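Local coordinates for diaminopimelate decarboxylase (Methanocaldococcus jannaschii, PDB 1TWI), which catalyses the pyridoxal-phosphate-dependent decarboxylation of meso-diaminopimelate to L-lysine, the closing step of lysine biosynthesis, as a homodimer, at residues D11-I16 / A21-E26; K191-A196 / V233-E238; K227-V232 / D280-P285; H307-K310 / T315-V318. All coordinates share one frame; numbering follows the deposited sequence.

Contact 1 (D11-I16 / A21-E26); sequences DGRFFI and AIELAE
F14 and A21 make the one direct hydrogen bond between strand 13-16 and helix 21-26: A21 N gives its hydrogen to F14 O at 2.9 Å, nearly straight at 173°. The oxygen is held once directly by A21 N and once through a water that accepts from I22 N. The apolar contact gathers round A21. Its CB lies 3.8 Å from F14 CD2, approaching the ring obliquely, and I16 CD1 reaches the same methyl from farther along the strand.

Charge is handled by R13. Its chain bends at chi3 (76°) and crosses the side chains of I22 and E23 at about a right angle: I22 CD1 sits over one guanidinium face, offset toward the rim and 4.0 Å from R13 NH1, while E23 CG lies at the edge. E23 OE2, 4.4 Å from R13 NH2, lies well out of plane, so only the charges attract. R13 NH2 also donates to a water bonded to E26 OE1, and R13 NE is in a salt bridge with D20. The chain leaves 13-16, central strand of a small antiparallel sheet near the N-terminus, turns back through strand 19-20, its partner, and enters the helix, laid across 13-16 at 77°.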
loop_
_atom_site.group_PDB
_atom_site.type_symbol
_atom_site.label_atom_id
_atom_site.label_comp_id
_atom_site.label_asym_id
_atom_site.label_seq_id
_atom_site.Cartn_x
_atom_site.Cartn_y
_atom_site.Cartn_z
ATOM N N ASP A 11 8.126 19.626 -30.546
ATOM C CA ASP A 11 8.995 20.746 -30.247
ATOM C C ASP A 11 9.831 20.517 -28.988
ATOM O O ASP A 11 9.935 21.411 -28.151
ATOM C CB ASP A 11 8.183 22.034 -30.071
ATOM C CG ASP A 11 7.458 22.462 -31.357
ATOM O OD1 ASP A 11 6.598 21.695 -31.865
ATOM O OD2 ASP A 11 7.752 23.588 -31.859
ATOM N N GLY A 12 10.406 19.319 -28.863
ATOM C CA GLY A 12 11.268 19.020 -27.731
ATOM C C GLY A 12 10.602 18.888 -26.360
ATOM O O GLY A 12 11.310 18.935 -25.351
ATOM N N ARG A 13 9.279 18.774 -26.335
ATOM C CA ARG A 13 8.523 18.605 -25.095
ATOM C C ARG A 13 7.524 17.467 -25.195
ATOM O O ARG A 13 7.058 17.099 -26.289
ATOM C CB ARG A 13 7.780 19.901 -24.715
ATOM C CG ARG A 13 8.742 21.033 -24.466
ATOM C CD ARG A 13 8.076 22.392 -24.645
ATOM N NE ARG A 13 7.201 22.756 -23.522
ATOM C CZ ARG A 13 7.594 23.311 -22.364
ATOM N NH1 ARG A 13 8.881 23.583 -22.136
ATOM N NH2 ARG A 13 6.686 23.623 -21.446
ATOM N N PHE A 14 7.167 16.914 -24.035
ATOM C CA PHE A 14 6.202 15.806 -24.001
ATOM C C PHE A 14 4.760 16.323 -23.949
ATOM O O PHE A 14 4.434 17.224 -23.161
ATOM C CB PHE A 14 6.505 14.933 -22.758
ATOM C CG PHE A 14 5.614 13.699 -22.610
ATOM C CD1 PHE A 14 5.551 12.749 -23.612
ATOM C CD2 PHE A 14 4.923 13.458 -21.409
ATOM C CE1 PHE A 14 4.804 11.518 -23.426
ATOM C CE2 PHE A 14 4.178 12.256 -21.214
ATOM C CZ PHE A 14 4.129 11.291 -22.236
ATOM N N PHE A 15 3.884 15.711 -24.747
ATOM C CA PHE A 15 2.449 16.067 -24.801
ATOM C C PHE A 15 1.529 14.869 -24.530
ATOM O O PHE A 15 1.859 13.749 -24.937
ATOM C CB PHE A 15 2.074 16.648 -26.195
ATOM C CG PHE A 15 2.566 18.108 -26.398
ATOM C CD1 PHE A 15 3.914 18.375 -26.630
ATOM C CD2 PHE A 15 1.682 19.166 -26.316
ATOM C CE1 PHE A 15 4.377 19.704 -26.787
ATOM C CE2 PHE A 15 2.117 20.518 -26.475
ATOM C CZ PHE A 15 3.456 20.783 -26.710
ATOM N N ILE A 16 0.381 15.101 -23.875
ATOM C CA ILE A 16 -0.609 14.030 -23.631
ATOM C C ILE A 16 -1.894 14.603 -24.174
ATOM O O ILE A 16 -2.347 15.657 -23.694
ATOM C CB ILE A 16 -0.803 13.712 -22.099
ATOM C CG1 ILE A 16 0.554 13.266 -21.505
ATOM C CG2 ILE A 16 -1.973 12.629 -21.935
ATOM C CD1 ILE A 16 0.692 13.416 -20.002
ATOM N N ALA A 21 2.839 18.551 -21.139
ATOM C CA ALA A 21 2.871 17.956 -19.803
ATOM C C ALA A 21 3.499 18.821 -18.741
ATOM O O ALA A 21 3.020 18.829 -17.586
ATOM C CB ALA A 21 3.588 16.616 -19.820
ATOM N N ILE A 22 4.580 19.505 -19.117
ATOM C CA ILE A 22 5.251 20.401 -18.165
ATOM C C ILE A 22 4.290 21.515 -17.744
ATOM O O ILE A 22 4.253 21.896 -16.568
ATOM C CB ILE A 22 6.542 20.996 -18.783
ATOM C CG1 ILE A 22 7.581 19.873 -18.939
ATOM C CG2 ILE A 22 7.163 22.044 -17.813
ATOM C CD1 ILE A 22 8.745 20.276 -19.820
ATOM N N GLU A 23 3.520 22.040 -18.693
ATOM C CA GLU A 23 2.538 23.091 -18.357
ATOM C C GLU A 23 1.447 22.528 -17.454
ATOM O O GLU A 23 0.921 23.240 -16.616
ATOM C CB GLU A 23 1.926 23.710 -19.608
ATOM C CG GLU A 23 2.956 24.554 -20.382
ATOM C CD GLU A 23 2.333 25.309 -21.543
ATOM O OE1 GLU A 23 1.116 25.112 -21.833
ATOM O OE2 GLU A 23 3.063 26.104 -22.158
ATOM N N LEU A 24 1.111 21.253 -17.615
ATOM C CA LEU A 24 0.121 20.651 -16.739
ATOM C C LEU A 24 0.697 20.613 -15.315
ATOM O O LEU A 24 -0.012 20.963 -14.318
ATOM C CB LEU A 24 -0.233 19.237 -17.186
ATOM C CG LEU A 24 -1.089 19.044 -18.445
ATOM C CD1 LEU A 24 -1.245 17.549 -18.711
ATOM C CD2 LEU A 24 -2.434 19.667 -18.284
ATOM N N ALA A 25 1.969 20.220 -15.216
ATOM C CA ALA A 25 2.638 20.159 -13.910
ATOM C C ALA A 25 2.681 21.554 -13.274
ATOM O O ALA A 25 2.505 21.708 -12.044
ATOM C CB ALA A 25 4.025 19.636 -14.056
ATOM N N GLU A 26 2.883 22.565 -14.121
ATOM C CA GLU A 26 2.915 23.959 -13.651
ATOM C C GLU A 26 1.547 24.510 -13.209
ATOM O O GLU A 26 1.432 25.199 -12.199
ATOM C CB GLU A 26 3.490 24.891 -14.726
ATOM C CG GLU A 26 5.000 24.665 -14.928
ATOM C CD GLU A 26 5.573 25.448 -16.122
ATOM O OE1 GLU A 26 6.775 25.263 -16.432
ATOM O OE2 GLU A 26 4.820 26.234 -16.734
HETATM O O HOH W 1 7.071 25.656 -19.259
HETATM O O HOH W 2 5.977 19.063 -21.790
#

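Contact 2 (K191-A196 / V233-E238); sequences KAIKMA and VELKEE
L235 and I193 form the apolar half of this helix-to-helix contact, and E238 with K194 the charged half. Coming along 233-238, L235 is the first residue to reach across. Its CD2 methyl lies 3.9 Å from I193 CD1 and 4.0 Å from I193 CG2, so one leucine branch touches both arms of the isoleucine, while L235 CD1 adds a further touch on I193 CD1. The two side chains cross at about a right angle. M190, I242 and V207 also pack on L235, which keeps this end of the contact buried.

Three residues on comes E238. The chain folds back at chi2 (-58°), presenting OE1 to the ammonium of K194, which arrives on a chain extended beyond CG. The salt bridge K194 NZ to E238 OE1 is 2.8 Å long; the nitrogen comes in on the anti side of the oxygen, 31° out of the carboxylate plane. The aliphatic CE of K194 rests 3.9 Å from E238 CG, so the pair also packs along its carbons. Both residues are exposed, and the ion pair lies at the surface beside the hydrophobic contact. Such packing joins neighbouring outer helices, 188-198 and 219-237, of the alpha/beta (TIM) barrel that forms the pyridoxal-binding domain.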
loop_
_atom_site.group_PDB
_atom_site.type_symbol
_atom_site.label_atom_id
_atom_site.label_comp_id
_atom_site.label_asym_id
_atom_site.label_seq_id
_atom_site.Cartn_x
_atom_site.Cartn_y
_atom_site.Cartn_z
ATOM N N LYS A 191 -21.264 -29.487 -6.787
ATOM C CA LYS A 191 -22.086 -29.566 -5.557
ATOM C C LYS A 191 -22.769 -28.202 -5.265
ATOM O O LYS A 191 -23.971 -28.141 -4.967
ATOM C CB LYS A 191 -21.207 -29.970 -4.384
ATOM C CG LYS A 191 -21.889 -30.076 -3.012
ATOM C CD LYS A 191 -20.775 -30.486 -2.015
ATOM C CE LYS A 191 -20.980 -29.837 -0.645
ATOM N NZ LYS A 191 -21.917 -30.556 0.247
ATOM N N ALA A 192 -22.006 -27.109 -5.396
ATOM C CA ALA A 192 -22.567 -25.788 -5.131
ATOM C C ALA A 192 -23.707 -25.454 -6.090
ATOM O O ALA A 192 -24.766 -24.939 -5.689
ATOM C CB ALA A 192 -21.453 -24.688 -5.215
ATOM N N ILE A 193 -23.506 -25.711 -7.373
ATOM C CA ILE A 193 -24.546 -25.380 -8.319
ATOM C C ILE A 193 -25.783 -26.276 -8.120
ATOM O O ILE A 193 -26.920 -25.801 -8.284
ATOM C CB ILE A 193 -24.011 -25.493 -9.793
ATOM C CG1 ILE A 193 -22.962 -24.387 -10.014
ATOM C CG2 ILE A 193 -25.170 -25.438 -10.818
ATOM C CD1 ILE A 193 -22.216 -24.539 -11.277
ATOM N N LYS A 194 -25.590 -27.558 -7.800
ATOM C CA LYS A 194 -26.780 -28.404 -7.608
ATOM C C LYS A 194 -27.522 -27.932 -6.332
ATOM O O LYS A 194 -28.756 -27.960 -6.288
ATOM C CB LYS A 194 -26.349 -29.883 -7.516
ATOM C CG LYS A 194 -26.205 -30.487 -8.918
ATOM C CD LYS A 194 -25.839 -31.970 -8.878
ATOM C CE LYS A 194 -25.948 -32.523 -10.275
ATOM N NZ LYS A 194 -25.792 -34.020 -10.292
ATOM N N MET A 195 -26.763 -27.506 -5.317
ATOM C CA MET A 195 -27.381 -26.949 -4.102
ATOM C C MET A 195 -28.204 -25.722 -4.463
ATOM O O MET A 195 -29.350 -25.555 -4.010
ATOM C CB MET A 195 -26.304 -26.531 -3.069
ATOM C CG MET A 195 -25.619 -27.726 -2.406
ATOM S SD MET A 195 -24.538 -27.206 -1.028
ATOM C CE MET A 195 -25.491 -25.751 -0.360
ATOM N N ALA A 196 -27.635 -24.827 -5.285
ATOM C CA ALA A 196 -28.376 -23.625 -5.641
ATOM C C ALA A 196 -29.664 -23.952 -6.393
ATOM O O ALA A 196 -30.645 -23.237 -6.253
ATOM C CB ALA A 196 -27.505 -22.670 -6.528
ATOM N N VAL A 233 -20.104 -28.181 -20.322
ATOM C CA VAL A 233 -20.588 -29.447 -20.921
ATOM C C VAL A 233 -20.962 -30.400 -19.772
ATOM O O VAL A 233 -22.043 -31.005 -19.790
ATOM C CB VAL A 233 -19.512 -30.135 -21.829
ATOM C CG1 VAL A 233 -20.004 -31.546 -22.262
ATOM C CG2 VAL A 233 -19.265 -29.283 -23.076
ATOM N N GLU A 234 -20.085 -30.548 -18.785
ATOM C CA GLU A 234 -20.396 -31.397 -17.625
ATOM C C GLU A 234 -21.742 -30.995 -16.963
ATOM O O GLU A 234 -22.553 -31.870 -16.582
ATOM C CB GLU A 234 -19.265 -31.339 -16.599
ATOM C CG GLU A 234 -19.438 -32.301 -15.392
ATOM C CD GLU A 234 -18.285 -32.221 -14.365
ATOM O OE1 GLU A 234 -18.403 -32.843 -13.268
ATOM O OE2 GLU A 234 -17.259 -31.543 -14.627
ATOM N N LEU A 235 -22.008 -29.691 -16.844
ATOM C CA LEU A 235 -23.274 -29.246 -16.261
ATOM C C LEU A 235 -24.446 -29.666 -17.155
ATOM O O LEU A 235 -25.488 -30.130 -16.676
ATOM C CB LEU A 235 -23.275 -27.723 -16.088
ATOM C CG LEU A 235 -22.463 -27.218 -14.904
ATOM C CD1 LEU A 235 -22.320 -25.708 -15.082
ATOM C CD2 LEU A 235 -23.158 -27.551 -13.549
ATOM N N LYS A 236 -24.275 -29.502 -18.455
ATOM C CA LYS A 236 -25.323 -29.848 -19.410
ATOM C C LYS A 236 -25.674 -31.361 -19.320
ATOM O O LYS A 236 -26.833 -31.733 -19.457
ATOM C CB LYS A 236 -24.874 -29.495 -20.831
ATOM C CG LYS A 236 -25.973 -29.702 -21.869
ATOM C CD LYS A 236 -27.033 -28.648 -21.693
ATOM C CE LYS A 236 -28.216 -28.897 -22.568
ATOM N NZ LYS A 236 -27.978 -28.173 -23.787
ATOM N N GLU A 237 -24.677 -32.217 -19.108
ATOM C CA GLU A 237 -24.945 -33.643 -18.930
ATOM C C GLU A 237 -25.827 -33.863 -17.685
ATOM O O GLU A 237 -26.565 -34.868 -17.598
ATOM C CB GLU A 237 -23.639 -34.431 -18.778
ATOM C CG GLU A 237 -22.834 -34.500 -20.084
ATOM C CD GLU A 237 -21.357 -34.874 -19.893
ATOM O OE1 GLU A 237 -20.699 -35.158 -20.918
ATOM O OE2 GLU A 237 -20.833 -34.873 -18.739
ATOM N N GLU A 238 -25.743 -32.964 -16.705
ATOM C CA GLU A 238 -26.625 -33.094 -15.542
ATOM C C GLU A 238 -27.973 -32.375 -15.776
ATOM O O GLU A 238 -28.755 -32.188 -14.847
ATOM C CB GLU A 238 -25.963 -32.513 -14.281
ATOM C CG GLU A 238 -24.635 -33.184 -13.932
ATOM C CD GLU A 238 -24.818 -34.684 -13.733
ATOM O OE1 GLU A 238 -25.561 -35.078 -12.842
ATOM O OE2 GLU A 238 -24.222 -35.461 -14.478
#

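Contact 3 (K227-V232 / D280-P285); sequences KVMDFV and DKVEMP
M229 and V232, one turn apart on helix 219-237, meet V282 and M284 of the loop that leads into strand 286-289. The contact is van der Waals packing, mostly methyl on methyl.

The methionines meet at their ends. M229 CE stands 3.9 Å from M284 CE, the two chains crossing at about a right angle. Each is bent at chi2 and chi3; in M284 these turns (-70° and 90°) bring the terminal methyl back toward the helix although CB starts off away from it. The M229 methyl also lies 4.2 Å from V282 CG2, so it touches both loop residues.

The valines supply the second patch. V282 CG2 is 4.1 Å from V232 CG1, again with the side chains at about a right angle. The other branch, V282 CG1, rests 4.0 Å from the backbone V232 O, a van der Waals contact with the carbonyl. Chi1 of V282 (-56°) sets its two methyls apart in this way, one for the helix side chains and one for its backbone.

Nearby, M275 of helix 264-276 packs on M229, and V245 of strand 244-246 on V232. The setting is that of a beta/alpha barrel, in which an outer helix packs against the loop feeding a later strand of the barrel wall.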
loop_
_atom_site.group_PDB
_atom_site.type_symbol
_atom_site.label_atom_id
_atom_site.label_comp_id
_atom_site.label_asym_id
_atom_site.label_seq_id
_atom_site.Cartn_x
_atom_site.Cartn_y
_atom_site.Cartn_z
ATOM N N LYS A 227 -11.204 -25.273 -20.392
ATOM C CA LYS A 227 -11.633 -25.974 -19.173
ATOM C C LYS A 227 -12.939 -25.463 -18.560
ATOM O O LYS A 227 -13.690 -26.235 -17.917
ATOM C CB LYS A 227 -10.469 -26.001 -18.197
ATOM C CG LYS A 227 -9.225 -26.705 -18.826
ATOM C CD LYS A 227 -9.566 -28.177 -19.033
ATOM C CE LYS A 227 -8.598 -28.878 -20.038
ATOM N NZ LYS A 227 -7.323 -29.191 -19.436
ATOM N N VAL A 228 -13.220 -24.175 -18.785
ATOM C CA VAL A 228 -14.473 -23.599 -18.331
ATOM C C VAL A 228 -15.583 -24.186 -19.214
ATOM O O VAL A 228 -16.612 -24.658 -18.715
ATOM C CB VAL A 228 -14.478 -22.043 -18.432
ATOM C CG1 VAL A 228 -15.932 -21.510 -18.211
ATOM C CG2 VAL A 228 -13.533 -21.454 -17.354
ATOM N N MET A 229 -15.374 -24.207 -20.522
ATOM C CA MET A 229 -16.394 -24.775 -21.378
ATOM C C MET A 229 -16.580 -26.285 -21.125
ATOM O O MET A 229 -17.717 -26.807 -21.228
ATOM C CB MET A 229 -16.068 -24.473 -22.876
ATOM C CG MET A 229 -16.233 -22.973 -23.261
ATOM S SD MET A 229 -17.889 -22.276 -22.856
ATOM C CE MET A 229 -18.907 -22.914 -24.232
ATOM N N ASP A 230 -15.485 -27.003 -20.835
ATOM C CA ASP A 230 -15.622 -28.420 -20.528
ATOM C C ASP A 230 -16.566 -28.551 -19.324
ATOM O O ASP A 230 -17.362 -29.496 -19.234
ATOM C CB ASP A 230 -14.288 -29.051 -20.112
ATOM C CG ASP A 230 -13.325 -29.296 -21.302
ATOM O OD1 ASP A 230 -13.730 -29.178 -22.469
ATOM O OD2 ASP A 230 -12.175 -29.624 -21.014
ATOM N N PHE A 231 -16.467 -27.625 -18.374
ATOM C CA PHE A 231 -17.348 -27.716 -17.198
ATOM C C PHE A 231 -18.805 -27.381 -17.592
ATOM O O PHE A 231 -19.760 -27.952 -17.030
ATOM C CB PHE A 231 -16.833 -26.817 -16.042
ATOM C CG PHE A 231 -17.640 -26.958 -14.764
ATOM C CD1 PHE A 231 -17.632 -28.161 -14.071
ATOM C CD2 PHE A 231 -18.440 -25.910 -14.303
ATOM C CE1 PHE A 231 -18.430 -28.351 -12.895
ATOM C CE2 PHE A 231 -19.257 -26.071 -13.119
ATOM C CZ PHE A 231 -19.224 -27.314 -12.435
ATOM N N VAL A 232 -18.988 -26.465 -18.535
ATOM C CA VAL A 232 -20.349 -26.143 -18.989
ATOM C C VAL A 232 -20.943 -27.412 -19.626
ATOM O O VAL A 232 -22.147 -27.707 -19.476
ATOM C CB VAL A 232 -20.347 -24.903 -19.974
ATOM C CG1 VAL A 232 -21.732 -24.616 -20.478
ATOM C CG2 VAL A 232 -19.893 -23.599 -19.173
ATOM N N ASP A 280 -22.191 -27.602 -30.533
ATOM C CA ASP A 280 -23.142 -28.652 -30.727
ATOM C C ASP A 280 -23.473 -29.376 -29.440
ATOM O O ASP A 280 -24.371 -30.215 -29.431
ATOM C CB ASP A 280 -22.673 -29.659 -31.760
ATOM C CG ASP A 280 -22.798 -29.112 -33.163
ATOM O OD1 ASP A 280 -23.657 -28.217 -33.396
ATOM O OD2 ASP A 280 -22.037 -29.583 -34.022
ATOM N N LYS A 281 -22.767 -29.064 -28.363
ATOM C CA LYS A 281 -23.042 -29.712 -27.079
ATOM C C LYS A 281 -23.850 -28.823 -26.133
ATOM O O LYS A 281 -24.595 -29.313 -25.285
ATOM C CB LYS A 281 -21.725 -30.110 -26.389
ATOM C CG LYS A 281 -20.875 -31.067 -27.217
ATOM C CD LYS A 281 -20.048 -31.975 -26.328
ATOM C CE LYS A 281 -19.236 -32.985 -27.149
ATOM N NZ LYS A 281 -17.990 -32.357 -27.622
ATOM N N VAL A 282 -23.669 -27.512 -26.243
ATOM C CA VAL A 282 -24.406 -26.611 -25.373
ATOM C C VAL A 282 -24.760 -25.360 -26.149
ATOM O O VAL A 282 -24.132 -25.041 -27.172
ATOM C CB VAL A 282 -23.574 -26.184 -24.099
ATOM C CG1 VAL A 282 -23.123 -27.412 -23.341
ATOM C CG2 VAL A 282 -22.371 -25.267 -24.502
ATOM N N GLU A 283 -25.793 -24.658 -25.711
ATOM C CA GLU A 283 -26.123 -23.413 -26.384
ATOM C C GLU A 283 -25.071 -22.377 -26.065
ATOM O O GLU A 283 -24.587 -22.301 -24.949
ATOM C CB GLU A 283 -27.495 -22.944 -25.937
ATOM C CG GLU A 283 -28.555 -23.993 -26.269
ATOM C CD GLU A 283 -29.938 -23.560 -25.843
ATOM O OE1 GLU A 283 -30.784 -24.457 -25.560
ATOM O OE2 GLU A 283 -30.160 -22.317 -25.792
ATOM N N MET A 284 -24.688 -21.574 -27.047
ATOM C CA MET A 284 -23.702 -20.564 -26.784
ATOM C C MET A 284 -24.267 -19.535 -25.818
ATOM O O MET A 284 -25.384 -19.065 -25.978
ATOM C CB MET A 284 -23.220 -19.908 -28.071
ATOM C CG MET A 284 -22.425 -20.900 -28.935
ATOM S SD MET A 284 -20.810 -21.363 -28.296
ATOM C CE MET A 284 -21.215 -22.795 -27.315
ATOM N N PRO A 285 -23.465 -19.161 -24.799
ATOM C CA PRO A 285 -23.927 -18.185 -23.792
ATOM C C PRO A 285 -23.596 -16.710 -24.079
ATOM O O PRO A 285 -22.915 -16.387 -25.076
ATOM C CB PRO A 285 -23.206 -18.652 -22.528
ATOM C CG PRO A 285 -21.779 -19.016 -23.118
ATOM C CD PRO A 285 -22.163 -19.774 -24.432
#

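Contact 4 (H307-K310 / T315-V318); sequences HHIK and TKWV
A beta hairpin, strand 300-311 turning back into strand 316-320, holds this contact, its strands antiparallel at 173°. K310 and W317 are the hydrogen-bonded pair: K310 N donates to W317 O at 2.8 Å, in the carbonyl plane, and W317 N returns a bond to K310 O at 2.9 Å, the donor tilted 34° from the K310 carbonyl plane. I309 and V318 form the adjoining non-hydrogen-bonded pair, and I309 CA makes a CH...O contact of 3.5 Å with W317 O.

I309 CG2 presses diagonally on K316 CE at 3.4 Å, closer than usual for two carbons; the lysine, extended beyond CG, passes obliquely by the isoleucine and ends in a salt bridge with E349. On the face of K310 and W317, the K310 chain leaves with CG anti to its nitrogen (chi1 171°) and runs away from the tryptophan to the second subunit, where NZ forms a salt bridge with D134 and bonds to K179 O and G181 O.

H307 and H308 both face M319, a classic beta bulge, and H308 ND1 bonds to S137 of the second subunit. Strand 348-354 runs parallel to 316-320 on its far side from 300-311, placing the hairpin within the mixed sheet.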
loop_
_atom_site.group_PDB
_atom_site.type_symbol
_atom_site.label_atom_id
_atom_site.label_comp_id
_atom_site.label_asym_id
_atom_site.label_seq_id
_atom_site.Cartn_x
_atom_site.Cartn_y
_atom_site.Cartn_z
ATOM N N HIS A 307 13.407 17.539 -7.369
ATOM C CA HIS A 307 13.822 18.574 -6.399
ATOM C C HIS A 307 15.305 18.481 -6.087
ATOM O O HIS A 307 15.909 19.484 -5.708
ATOM C CB HIS A 307 12.989 18.469 -5.104
ATOM C CG HIS A 307 11.565 18.863 -5.293
ATOM N ND1 HIS A 307 11.070 20.078 -4.888
ATOM C CD2 HIS A 307 10.532 18.225 -5.908
ATOM C CE1 HIS A 307 9.796 20.179 -5.236
ATOM N NE2 HIS A 307 9.446 19.066 -5.860
ATOM N N HIS A 308 15.903 17.303 -6.266
ATOM C CA HIS A 308 17.346 17.147 -5.970
ATOM C C HIS A 308 18.020 16.128 -6.868
ATOM O O HIS A 308 17.392 15.140 -7.278
ATOM C CB HIS A 308 17.564 16.658 -4.542
ATOM C CG HIS A 308 17.005 17.565 -3.499
ATOM N ND1 HIS A 308 17.591 18.761 -3.182
ATOM C CD2 HIS A 308 15.930 17.444 -2.675
ATOM C CE1 HIS A 308 16.912 19.350 -2.214
ATOM N NE2 HIS A 308 15.896 18.570 -1.886
ATOM N N ILE A 309 19.286 16.397 -7.203
ATOM C CA ILE A 309 20.102 15.439 -7.948
ATOM C C ILE A 309 21.227 15.083 -6.974
ATOM O O ILE A 309 21.792 15.956 -6.294
ATOM C CB ILE A 309 20.685 16.037 -9.241
ATOM C CG1 ILE A 309 19.525 16.394 -10.206
ATOM C CG2 ILE A 309 21.679 15.017 -9.858
ATOM C CD1 ILE A 309 19.915 17.191 -11.416
ATOM N N LYS A 310 21.572 13.812 -6.894
ATOM C CA LYS A 310 22.589 13.370 -5.941
ATOM C C LYS A 310 23.577 12.337 -6.491
ATOM O O LYS A 310 23.217 11.189 -6.695
ATOM C CB LYS A 310 21.869 12.758 -4.732
ATOM C CG LYS A 310 22.709 12.050 -3.708
ATOM C CD LYS A 310 21.783 11.611 -2.516
ATOM C CE LYS A 310 22.527 10.987 -1.349
ATOM N NZ LYS A 310 21.613 10.246 -0.370
ATOM N N THR A 315 25.767 5.352 -7.859
ATOM C CA THR A 315 24.714 5.768 -8.758
ATOM C C THR A 315 24.331 7.216 -8.654
ATOM O O THR A 315 24.570 7.879 -7.636
ATOM C CB THR A 315 23.422 4.840 -8.642
ATOM O OG1 THR A 315 22.295 5.587 -8.181
ATOM C CG2 THR A 315 23.657 3.683 -7.719
ATOM N N LYS A 316 23.830 7.743 -9.763
ATOM C CA LYS A 316 23.384 9.125 -9.738
ATOM C C LYS A 316 21.864 9.050 -9.532
ATOM O O LYS A 316 21.117 8.479 -10.335
ATOM C CB LYS A 316 23.725 9.863 -11.033
ATOM C CG LYS A 316 23.361 11.341 -10.980
ATOM C CD LYS A 316 24.043 12.061 -12.161
ATOM C CE LYS A 316 23.467 13.454 -12.338
ATOM N NZ LYS A 316 24.280 14.366 -13.208
ATOM N N TRP A 317 21.441 9.582 -8.392
ATOM C CA TRP A 317 20.034 9.571 -8.015
ATOM C C TRP A 317 19.373 10.884 -8.357
ATOM O O TRP A 317 19.956 11.951 -8.173
ATOM C CB TRP A 317 19.879 9.381 -6.520
ATOM C CG TRP A 317 20.240 8.045 -6.004
ATOM C CD1 TRP A 317 21.446 7.644 -5.445
ATOM C CD2 TRP A 317 19.398 6.899 -5.998
ATOM N NE1 TRP A 317 21.371 6.303 -5.117
ATOM C CE2 TRP A 317 20.126 5.837 -5.452
ATOM C CE3 TRP A 317 18.084 6.673 -6.406
ATOM C CZ2 TRP A 317 19.577 4.565 -5.311
ATOM C CZ3 TRP A 317 17.548 5.427 -6.265
ATOM C CH2 TRP A 317 18.282 4.393 -5.727
ATOM N N VAL A 318 18.140 10.776 -8.819
ATOM C CA VAL A 318 17.297 11.903 -9.184
ATOM C C VAL A 318 16.096 11.754 -8.212
ATOM O O VAL A 318 15.445 10.707 -8.195
ATOM C CB VAL A 318 16.901 11.729 -10.695
ATOM C CG1 VAL A 318 15.719 12.578 -11.036
ATOM C CG2 VAL A 318 18.118 12.136 -11.571
#

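Contacts 2 and 3 share helix 219-237, their centres 12 Å apart, and touch: K236 CB lies 3.7 Å from V282 CG1 and I193 CD1 3.8 Å from F231 CE2. Their segments alternate along the chain, and the helix packs on both helix 188-198 and the 280-285 loop. Contacts 1 and 4, centres 22 Å apart, lie across the chain's centre; the centres of contacts 2 and 4 are about 61 Å apart. Contacts 1 to 3 lie away from cofactor and substrate. Contact 4 comes nearer: the K310 side chain is about 12 Å from a bound pyridoxal phosphate, and W317's about 11 Å from that of E359, which lines the bound lysine's pocket and probably binds the substrate.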